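Local coordinates for decapping nuclease RAI1 (Scheffersomyces stipitis, PDB 5ULJ), which removes NAD caps from the 5' end of RNA as a metal-dependent decapping nuclease and binds and stimulates the exoribonuclease RAT1, at residues A[183-188]-A[257-262]. Numbering follows the deposited sequence.
Sequences YKFEAI and LKTTRI. With CA (calcium ion), chain E; 0WD ([[(2R,3S,4R,5R)-5-(3-aminocarbonyl-4H-pyridin-1-yl)-3,4-bis(oxidanyl)oxolan-2-yl]methoxy-oxidanyl-phosphoryl] [(2R,3S,4R,5R)-5-(6-aminopurin-9-yl)-4-oxidanyl-3-phosphonooxy-oxolan-2-yl]methyl hydrogen phosphate), chain F.
Glu186 and Leu257 meet at the metal site of a PD-(D/E)XK nuclease fold, where helix 169-188 packs against strand 254-261. Leu257 binds the calcium ion through its backbone O at 2.6 Å. Its side chain turns to the helix instead, and Leu257 CB lies 3.9 Å from Glu186 CG. The Glu186 chain is extended beyond CG (chi2 180°), which carries its carboxylate past Leu257 toward the metal. Glu186 OE2 stops 3.1 Å from the calcium, longer than the calcium's bonds to Leu257 O, the phosphate and the two waters. Glu186 is an established metal-binding residue of this enzyme. Asp237 and Glu256 also bind the ion, together with two waters and OP2 of the 3'-phosphate of the bound NADP analogue.

Lys258, next along the strand, leaves it on the side away from the helix, and its chain runs to the ligand. The chain bends at chi2 (-73°) and brings Lys258 NZ to the same phosphate, 2.9 Å from OP3, with a weak hydrogen bond to OP2. NZ is also hydrogen-bonded to Gln282 OE1. A methionine in its place would probably leave the phosphate without this positive charge and take from Gln282 OE1 the hydrogen bond it receives from NZ. Tyr183 on the helix reaches the ligand ribose, Tyr183 OH lying 3.5 Å from C2B.

Farther from the metal, Phe185 and Thr259 join helix and strand by apolar packing. No hydrogen bond links the two segments. The Phe185 ring is buried and also touches Leu302 of the strand 302-309. Phe185 CE2 lies 3.7 Å from Lys258 O. The methyl CG2 of Thr259 sits obliquely to the ring and comes within 3.4 Å of Phe185 CB.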
loop_
_atom_site.group_PDB
_atom_site.type_symbol
_atom_site.label_atom_id
_atom_site.label_comp_id
_atom_site.label_asym_id
_atom_site.label_seq_id
_atom_site.Cartn_x
_atom_site.Cartn_y
_atom_site.Cartn_z
ATOM N N TYR A 183 10.174 3.818 10.490
ATOM C CA TYR A 183 11.283 3.767 9.547
ATOM C C TYR A 183 12.582 3.393 10.251
ATOM O O TYR A 183 13.448 2.743 9.667
ATOM C CB TYR A 183 11.433 5.106 8.824
ATOM C CG TYR A 183 10.244 5.458 7.960
ATOM C CD1 TYR A 183 10.048 4.839 6.732
ATOM C CD2 TYR A 183 9.317 6.406 8.373
ATOM C CE1 TYR A 183 8.961 5.155 5.939
ATOM C CE2 TYR A 183 8.226 6.728 7.586
ATOM C CZ TYR A 183 8.054 6.100 6.369
ATOM O OH TYR A 183 6.971 6.418 5.581
ATOM N N LYS A 184 12.708 3.807 11.509
ATOM C CA LYS A 184 13.869 3.461 12.320
ATOM C C LYS A 184 13.942 1.952 12.527
ATOM O O LYS A 184 15.010 1.350 12.427
ATOM C CB LYS A 184 13.817 4.180 13.670
ATOM C CG LYS A 184 14.950 3.815 14.621
ATOM C CD LYS A 184 16.287 4.335 14.121
ATOM C CE LYS A 184 17.429 3.872 15.013
ATOM N NZ LYS A 184 17.501 4.645 16.283
ATOM N N PHE A 185 12.792 1.351 12.810
ATOM C CA PHE A 185 12.702 -0.088 13.025
ATOM C C PHE A 185 13.111 -0.861 11.779
ATOM O O PHE A 185 13.849 -1.841 11.865
ATOM C CB PHE A 185 11.284 -0.469 13.440
ATOM C CG PHE A 185 11.086 -1.940 13.673
ATOM C CD1 PHE A 185 11.718 -2.583 14.726
ATOM C CD2 PHE A 185 10.256 -2.679 12.843
ATOM C CE1 PHE A 185 11.530 -3.938 14.943
ATOM C CE2 PHE A 185 10.064 -4.032 13.055
ATOM C CZ PHE A 185 10.703 -4.663 14.106
ATOM N N GLU A 186 12.633 -0.414 10.623
ATOM C CA GLU A 186 12.986 -1.042 9.356
ATOM C C GLU A 186 14.486 -0.957 9.097
ATOM O O GLU A 186 15.077 -1.868 8.519
ATOM C CB GLU A 186 12.214 -0.397 8.205
ATOM C CG GLU A 186 10.712 -0.596 8.284
ATOM C CD GLU A 186 9.977 0.065 7.137
ATOM O OE1 GLU A 186 10.624 0.797 6.359
ATOM O OE2 GLU A 186 8.752 -0.147 7.014
ATOM N N ALA A 187 15.098 0.138 9.533
ATOM C CA ALA A 187 16.530 0.337 9.344
ATOM C C ALA A 187 17.352 -0.625 10.199
ATOM O O ALA A 187 18.337 -1.195 9.733
ATOM C CB ALA A 187 16.910 1.776 9.656
ATOM N N ILE A 188 16.940 -0.808 11.450
ATOM C CA ILE A 188 17.693 -1.641 12.383
ATOM C C ILE A 188 17.318 -3.119 12.286
ATOM O O ILE A 188 17.939 -3.964 12.932
ATOM C CB ILE A 188 17.496 -1.170 13.840
ATOM C CG1 ILE A 188 16.023 -1.266 14.245
ATOM C CG2 ILE A 188 18.010 0.252 14.015
ATOM C CD1 ILE A 188 15.724 -2.379 15.228
ATOM N N LEU A 257 7.005 -4.962 7.549
ATOM C CA LEU A 257 7.507 -4.545 8.853
ATOM C C LEU A 257 6.647 -3.428 9.436
ATOM O O LEU A 257 6.397 -2.418 8.779
ATOM C CB LEU A 257 8.965 -4.093 8.749
ATOM C CG LEU A 257 9.958 -5.145 8.250
ATOM C CD1 LEU A 257 11.377 -4.600 8.270
ATOM C CD2 LEU A 257 9.857 -6.418 9.080
ATOM N N LYS A 258 6.191 -3.618 10.669
ATOM C CA LYS A 258 5.322 -2.646 11.324
ATOM C C LYS A 258 5.759 -2.380 12.759
ATOM O O LYS A 258 6.433 -3.205 13.375
ATOM C CB LYS A 258 3.871 -3.132 11.317
ATOM C CG LYS A 258 3.300 -3.440 9.944
ATOM C CD LYS A 258 3.032 -2.173 9.154
ATOM C CE LYS A 258 2.201 -2.475 7.920
ATOM N NZ LYS A 258 1.938 -1.258 7.106
ATOM N N THR A 259 5.370 -1.225 13.290
ATOM C CA THR A 259 5.603 -0.913 14.695
ATOM C C THR A 259 4.324 -0.448 15.375
ATOM O O THR A 259 3.442 0.126 14.737
ATOM C CB THR A 259 6.676 0.175 14.878
ATOM O OG1 THR A 259 6.252 1.386 14.242
ATOM C CG2 THR A 259 7.982 -0.272 14.279
ATOM N N THR A 260 4.237 -0.700 16.676
ATOM C CA THR A 260 3.102 -0.260 17.474
ATOM C C THR A 260 3.481 -0.283 18.949
ATOM O O THR A 260 4.494 -0.872 19.326
ATOM C CB THR A 260 1.860 -1.142 17.240
ATOM O OG1 THR A 260 0.701 -0.499 17.785
ATOM C CG2 THR A 260 2.039 -2.505 17.889
ATOM N N ARG A 261 2.673 0.362 19.781
ATOM C CA ARG A 261 2.950 0.402 21.210
ATOM C C ARG A 261 2.626 -0.940 21.861
ATOM O O ARG A 261 1.719 -1.647 21.419
ATOM C CB ARG A 261 2.155 1.526 21.881
ATOM C CG ARG A 261 2.431 1.667 23.370
ATOM C CD ARG A 261 1.660 2.813 23.991
ATOM N NE ARG A 261 1.862 2.861 25.436
ATOM C CZ ARG A 261 1.403 3.827 26.224
ATOM N NH1 ARG A 261 0.716 4.835 25.708
ATOM N NH2 ARG A 261 1.636 3.786 27.529
ATOM N N ILE A 262 3.385 -1.290 22.898
ATOM C CA ILE A 262 3.123 -2.486 23.692
ATOM C C ILE A 262 1.685 -2.505 24.203
ATOM O O ILE A 262 1.098 -1.458 24.478
ATOM C CB ILE A 262 4.085 -2.589 24.892
ATOM C CG1 ILE A 262 4.114 -1.267 25.665
ATOM C CG2 ILE A 262 5.484 -2.954 24.426
ATOM C CD1 ILE A 262 4.939 -1.317 26.933
HETATM CA CA CA E . 5.870 -1.095 6.563
HETATM C C1M 0WD F . 3.200 6.036 -3.331
HETATM C C2M 0WD F . 2.400 5.772 -2.086
HETATM O O2M 0WD F . 1.945 7.004 -1.506
HETATM C C3M 0WD F . 3.515 5.188 -1.277
HETATM O O3M 0WD F . 4.490 6.215 -1.082
HETATM O O4M 0WD F . 3.689 4.705 -3.595
HETATM C C4M 0WD F . 4.066 4.172 -2.284
HETATM C C5M 0WD F . 3.481 2.765 -2.089
HETATM O O5M 0WD F . 2.114 2.679 -2.501
HETATM P PN 0WD F . 1.130 1.688 -1.696
HETATM O O1N 0WD F . 2.127 0.618 -1.465
HETATM O O2N 0WD F . 0.011 1.589 -2.659
HETATM O O3P 0WD F . 0.784 2.478 -0.340
HETATM P PA 0WD F . 0.421 1.850 1.087
HETATM O O1A 0WD F . -0.448 2.804 1.810
HETATM O O2A 0WD F . -0.024 0.452 0.907
HETATM O O5B 0WD F . 1.864 1.838 1.805
HETATM C C5B 0WD F . 2.153 2.775 2.846
HETATM C C4B 0WD F . 3.630 3.177 2.785
HETATM C C3B 0WD F . 4.208 3.372 4.162
HETATM O O3B 0WD F . 4.323 2.122 4.868
HETATM P "P2'" 0WD F . 3.285 1.727 6.008
HETATM O OP2 0WD F . 4.138 0.918 6.908
HETATM O OP1 0WD F . 2.869 3.020 6.567
HETATM O OP3 0WD F . 2.251 0.962 5.296
HETATM O O4B 0WD F . 3.802 4.506 2.241
HETATM C C1B 0WD F . 5.093 4.958 2.763
HETATM C C2B 0WD F . 5.549 3.841 3.696
HETATM O O2B 0WD F . 6.159 2.801 2.924
HETATM O O HOH W 1 7.312 1.077 5.553
HETATM O O HOH W 2 5.230 -1.037 4.046
#